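Local coordinates for protein malic enzyme (Entamoeba histolytica, PDB 3NV9) that probably catalyses the oxidative decarboxylation of malate to pyruvate with a nicotinamide dinucleotide as electron acceptor, at residues L4-L15 and R24-L35. Sequence-based numbering, arbitrary orientation.
With SO4 (sulfate ion), chain D; SO4 (sulfate ion), chain H.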
loop_
_atom_site.group_PDB
_atom_site.type_symbol
_atom_site.label_atom_id
_atom_site.label_comp_id
_atom_site.label_asym_id
_atom_site.label_seq_id
_atom_site.Cartn_x
_atom_site.Cartn_y
_atom_site.Cartn_z
ATOM N N LEU A 4 17.008 11.236 29.249
ATOM C CA LEU A 4 15.848 10.559 28.778
ATOM C C LEU A 4 16.135 9.057 28.620
ATOM O O LEU A 4 17.214 8.670 28.194
ATOM C CB LEU A 4 15.548 11.184 27.432
ATOM C CG LEU A 4 14.220 11.752 27.000
ATOM C CD1 LEU A 4 13.183 12.066 28.117
ATOM C CD2 LEU A 4 14.613 12.909 26.182
ATOM N N LYS A 5 15.163 8.228 28.974
ATOM C CA LYS A 5 15.252 6.778 28.756
ATOM C C LYS A 5 14.925 6.399 27.331
ATOM O O LYS A 5 14.112 7.065 26.681
ATOM C CB LYS A 5 14.296 6.019 29.684
ATOM C CG LYS A 5 14.614 6.223 31.161
ATOM C CD LYS A 5 13.795 5.334 32.033
ATOM C CE LYS A 5 14.101 5.684 33.467
ATOM N NZ LYS A 5 13.248 4.856 34.346
ATOM N N ALA A 6 15.510 5.297 26.862
ATOM C CA ALA A 6 15.203 4.813 25.504
ATOM C C ALA A 6 13.701 4.735 25.222
ATOM O O ALA A 6 13.268 4.943 24.089
ATOM C CB ALA A 6 15.890 3.440 25.205
ATOM N N ASP A 7 12.922 4.426 26.251
ATOM C CA ASP A 7 11.490 4.187 26.054
ATOM C C ASP A 7 10.667 5.440 26.202
ATOM O O ASP A 7 9.437 5.386 26.101
ATOM C CB ASP A 7 10.963 3.031 26.942
ATOM C CG ASP A 7 10.885 3.390 28.429
ATOM O OD1 ASP A 7 11.311 4.502 28.871
ATOM O OD2 ASP A 7 10.371 2.527 29.164
ATOM N N LEU A 8 11.339 6.556 26.462
ATOM C CA LEU A 8 10.662 7.864 26.572
ATOM C C LEU A 8 9.663 8.013 27.749
ATOM O O LEU A 8 8.823 8.915 27.718
ATOM C CB LEU A 8 9.933 8.202 25.266
ATOM C CG LEU A 8 10.897 8.772 24.243
ATOM C CD1 LEU A 8 10.092 9.156 22.934
ATOM C CD2 LEU A 8 11.722 9.953 24.820
ATOM N N SER A 9 9.735 7.108 28.727
ATOM C CA SER A 9 8.818 7.091 29.913
ATOM C C SER A 9 9.025 8.205 30.946
ATOM O O SER A 9 8.162 8.428 31.787
ATOM C CB SER A 9 8.894 5.726 30.644
ATOM O OG SER A 9 10.267 5.315 30.760
ATOM N N ASN A 10 10.152 8.909 30.896
ATOM C CA ASN A 10 10.526 9.792 31.976
ATOM C C ASN A 10 10.755 11.217 31.495
ATOM O O ASN A 10 11.627 11.927 32.011
ATOM C CB ASN A 10 11.787 9.271 32.671
ATOM C CG ASN A 10 13.038 9.329 31.768
ATOM O OD1 ASN A 10 12.960 9.182 30.529
ATOM N ND2 ASN A 10 14.210 9.517 32.398
ATOM N N LEU A 11 9.984 11.633 30.498
ATOM C CA LEU A 11 10.162 12.970 29.955
ATOM C C LEU A 11 9.860 14.041 31.014
ATOM O O LEU A 11 10.620 14.986 31.134
ATOM C CB LEU A 11 9.335 13.203 28.688
ATOM C CG LEU A 11 9.312 14.672 28.232
ATOM C CD1 LEU A 11 10.604 15.114 27.600
ATOM C CD2 LEU A 11 8.154 14.910 27.266
ATOM N N GLU A 12 8.762 13.873 31.751
ATOM C CA GLU A 12 8.375 14.764 32.841
ATOM C C GLU A 12 9.548 15.126 33.766
ATOM O O GLU A 12 9.768 16.312 34.070
ATOM C CB GLU A 12 7.189 14.199 33.650
ATOM C CG GLU A 12 5.884 13.968 32.832
ATOM C CD GLU A 12 5.170 15.248 32.333
ATOM O OE1 GLU A 12 5.233 16.311 33.003
ATOM O OE2 GLU A 12 4.506 15.176 31.263
ATOM N N GLU A 13 10.326 14.125 34.140
ATOM C CA GLU A 13 11.452 14.289 35.073
ATOM C C GLU A 13 12.667 14.911 34.403
ATOM O O GLU A 13 13.538 15.442 35.073
ATOM C CB GLU A 13 11.828 12.936 35.693
ATOM C CG GLU A 13 10.672 12.261 36.475
ATOM C CD GLU A 13 9.648 11.441 35.599
ATOM O OE1 GLU A 13 9.396 11.731 34.406
ATOM O OE2 GLU A 13 9.056 10.482 36.125
ATOM N N CYS A 14 12.749 14.815 33.074
ATOM C CA CYS A 14 13.882 15.390 32.345
ATOM C C CYS A 14 13.637 16.854 32.017
ATOM O O CYS A 14 14.530 17.557 31.554
ATOM C CB CYS A 14 14.174 14.597 31.065
ATOM S SG CYS A 14 14.697 12.887 31.389
ATOM N N LEU A 15 12.398 17.291 32.213
ATOM C CA LEU A 15 12.052 18.688 32.059
ATOM C C LEU A 15 12.302 19.336 33.413
ATOM O O LEU A 15 11.782 18.882 34.456
ATOM C CB LEU A 15 10.602 18.858 31.610
ATOM C CG LEU A 15 10.175 19.109 30.152
ATOM C CD1 LEU A 15 11.269 19.086 29.131
ATOM C CD2 LEU A 15 9.077 18.188 29.774
ATOM N N ARG A 24 6.492 24.364 30.511
ATOM C CA ARG A 24 6.511 22.910 30.523
ATOM C C ARG A 24 5.598 22.361 29.403
ATOM O O ARG A 24 6.044 21.534 28.595
ATOM C CB ARG A 24 6.197 22.358 31.931
ATOM C CG ARG A 24 5.769 20.878 31.977
ATOM C CD ARG A 24 5.630 20.333 33.427
ATOM N NE ARG A 24 6.862 20.547 34.159
ATOM C CZ ARG A 24 7.770 19.601 34.389
ATOM N NH1 ARG A 24 7.591 18.355 33.959
ATOM N NH2 ARG A 24 8.871 19.910 35.048
ATOM N N ALA A 25 4.361 22.867 29.313
ATOM C CA ALA A 25 3.449 22.481 28.227
ATOM C C ALA A 25 3.998 22.776 26.833
ATOM O O ALA A 25 3.905 21.951 25.915
ATOM C CB ALA A 25 2.039 23.101 28.400
ATOM N N VAL A 26 4.576 23.961 26.663
ATOM C CA VAL A 26 5.086 24.353 25.349
ATOM C C VAL A 26 6.271 23.477 25.034
ATOM O O VAL A 26 6.368 23.017 23.917
ATOM C CB VAL A 26 5.480 25.851 25.298
ATOM C CG1 VAL A 26 6.293 26.196 23.990
ATOM C CG2 VAL A 26 4.227 26.708 25.383
ATOM N N ALA A 27 7.152 23.224 26.009
ATOM C CA ALA A 27 8.364 22.409 25.796
ATOM C C ALA A 27 8.048 20.970 25.473
ATOM O O ALA A 27 8.748 20.387 24.671
ATOM C CB ALA A 27 9.351 22.464 26.963
ATOM N N LYS A 28 6.997 20.403 26.041
ATOM C CA LYS A 28 6.572 19.073 25.580
ATOM C C LYS A 28 6.170 19.064 24.116
ATOM O O LYS A 28 6.456 18.095 23.391
ATOM C CB LYS A 28 5.411 18.556 26.399
ATOM C CG LYS A 28 5.848 18.109 27.793
ATOM C CD LYS A 28 4.658 18.090 28.792
ATOM C CE LYS A 28 3.697 16.940 28.484
ATOM N NZ LYS A 28 2.670 16.808 29.562
ATOM N N THR A 29 5.500 20.134 23.683
ATOM C CA THR A 29 4.994 20.221 22.330
ATOM C C THR A 29 6.217 20.273 21.382
ATOM O O THR A 29 6.348 19.466 20.470
ATOM C CB THR A 29 3.991 21.412 22.182
ATOM O OG1 THR A 29 3.018 21.356 23.246
ATOM C CG2 THR A 29 3.195 21.356 20.853
ATOM N N GLN A 30 7.122 21.203 21.657
ATOM C CA GLN A 30 8.339 21.417 20.897
ATOM C C GLN A 30 9.243 20.185 20.933
ATOM O O GLN A 30 9.799 19.826 19.901
ATOM C CB GLN A 30 9.050 22.662 21.410
ATOM C CG GLN A 30 8.403 24.007 20.861
ATOM C CD GLN A 30 8.453 24.069 19.314
ATOM O OE1 GLN A 30 9.513 23.846 18.747
ATOM N NE2 GLN A 30 7.290 24.260 18.645
ATOM N N PHE A 31 9.361 19.507 22.079
ATOM C CA PHE A 31 10.171 18.258 22.127
ATOM C C PHE A 31 9.639 17.202 21.124
ATOM O O PHE A 31 10.418 16.688 20.264
ATOM C CB PHE A 31 10.248 17.658 23.526
ATOM C CG PHE A 31 10.800 16.239 23.558
ATOM C CD1 PHE A 31 12.171 16.006 23.397
ATOM C CD2 PHE A 31 9.945 15.144 23.732
ATOM C CE1 PHE A 31 12.690 14.683 23.399
ATOM C CE2 PHE A 31 10.449 13.825 23.770
ATOM C CZ PHE A 31 11.823 13.589 23.596
ATOM N N TYR A 32 8.335 16.923 21.204
ATOM C CA TYR A 32 7.718 15.947 20.340
ATOM C C TYR A 32 7.685 16.358 18.892
ATOM O O TYR A 32 7.893 15.513 18.029
ATOM C CB TYR A 32 6.352 15.524 20.833
ATOM C CG TYR A 32 6.448 14.586 22.025
ATOM C CD1 TYR A 32 7.110 13.352 21.924
ATOM C CD2 TYR A 32 5.898 14.933 23.249
ATOM C CE1 TYR A 32 7.217 12.518 23.006
ATOM C CE2 TYR A 32 6.003 14.088 24.336
ATOM C CZ TYR A 32 6.645 12.900 24.210
ATOM O OH TYR A 32 6.723 12.080 25.308
ATOM N N LYS A 33 7.468 17.636 18.582
ATOM C CA LYS A 33 7.644 18.029 17.180
ATOM C C LYS A 33 9.085 17.812 16.713
ATOM O O LYS A 33 9.308 17.265 15.651
ATOM C CB LYS A 33 7.232 19.484 16.922
ATOM C CG LYS A 33 5.723 19.828 17.131
ATOM C CD LYS A 33 5.484 21.379 17.181
ATOM C CE LYS A 33 3.985 21.693 16.812
ATOM N NZ LYS A 33 3.555 23.153 17.046
ATOM N N GLU A 34 10.079 18.246 17.488
ATOM C CA GLU A 34 11.463 18.101 17.028
ATOM C C GLU A 34 11.911 16.626 16.936
ATOM O O GLU A 34 12.645 16.248 16.014
ATOM C CB GLU A 34 12.346 18.889 17.967
ATOM C CG GLU A 34 13.805 18.885 17.595
ATOM C CD GLU A 34 14.139 19.692 16.341
ATOM O OE1 GLU A 34 13.285 20.416 15.766
ATOM O OE2 GLU A 34 15.303 19.573 15.921
ATOM N N LEU A 35 11.470 15.800 17.891
ATOM C CA LEU A 35 11.693 14.353 17.825
ATOM C C LEU A 35 10.938 13.778 16.649
ATOM O O LEU A 35 11.469 12.916 15.977
ATOM C CB LEU A 35 11.220 13.620 19.076
ATOM C CG LEU A 35 11.507 12.109 19.138
ATOM C CD1 LEU A 35 13.063 11.955 19.001
ATOM C CD2 LEU A 35 11.052 11.502 20.485
HETATM S S SO4 D . 6.517 24.326 14.912
HETATM O O1 SO4 D . 5.315 24.541 15.684
HETATM O O2 SO4 D . 6.335 23.010 14.251
HETATM O O3 SO4 D . 6.686 25.342 13.872
HETATM O O4 SO4 D . 7.673 24.375 15.807
HETATM S S SO4 H . 17.202 3.205 29.133
HETATM O O1 SO4 H . 17.093 3.118 30.590
HETATM O O2 SO4 H . 18.279 2.347 28.642
HETATM O O3 SO4 H . 15.897 2.789 28.577
HETATM O O4 SO4 H . 17.553 4.563 28.707
HETATM O O HOH W 1 10.388 18.031 36.648
#
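R24 NH1 donates twice to E12, to its backbone carbonyl and to its carboxylate. Here the N-terminal segment 4-15 folds back along the long helix 21-43, and E12, R24 and K28 form a salt-bridge network. The NH1 bond to E12 O, 3.0 Å, is nearly straight at 167° and lies in the guanidinium plane. The bond to E12 OE1 is longer, 3.3 Å, and reaches that oxygen from above the carboxylate plane. The other carboxylate oxygen, E12 OE2, accepts from K28 NZ at 3.0 Å through its syn lone pair. Glutamate suits this place because its bent chain offers one oxygen to each of two cationic side chains one helical turn apart; K28 NZ also donates to D352 O, in a loop near the bound sodium ion. R24 NH2 adds a weak bond to L15 O, and a water bridges the same two atoms, while L15 CB lies over one guanidinium face.

Beside this charged network, leucines of segment 4-15 pack on one side of the helix. With CG anti to the backbone N (chi1 170°), L11 points its branches at two aromatic residues: CD1 makes a CH-pi contact over the F31 face, 4.1 Å from the ring centroid, and CD2 approaches Y32 CE2. F31 is a broad apolar surface, also touched by A480 of helix 470-485, so the N-terminal segment, this helix and the C-terminal helix share one core. W60 of the second subunit packs on L8, whose CD2 meets the F31 ring edge and whose CD1 touches L35 CD2 tip to tip at 3.5 Å.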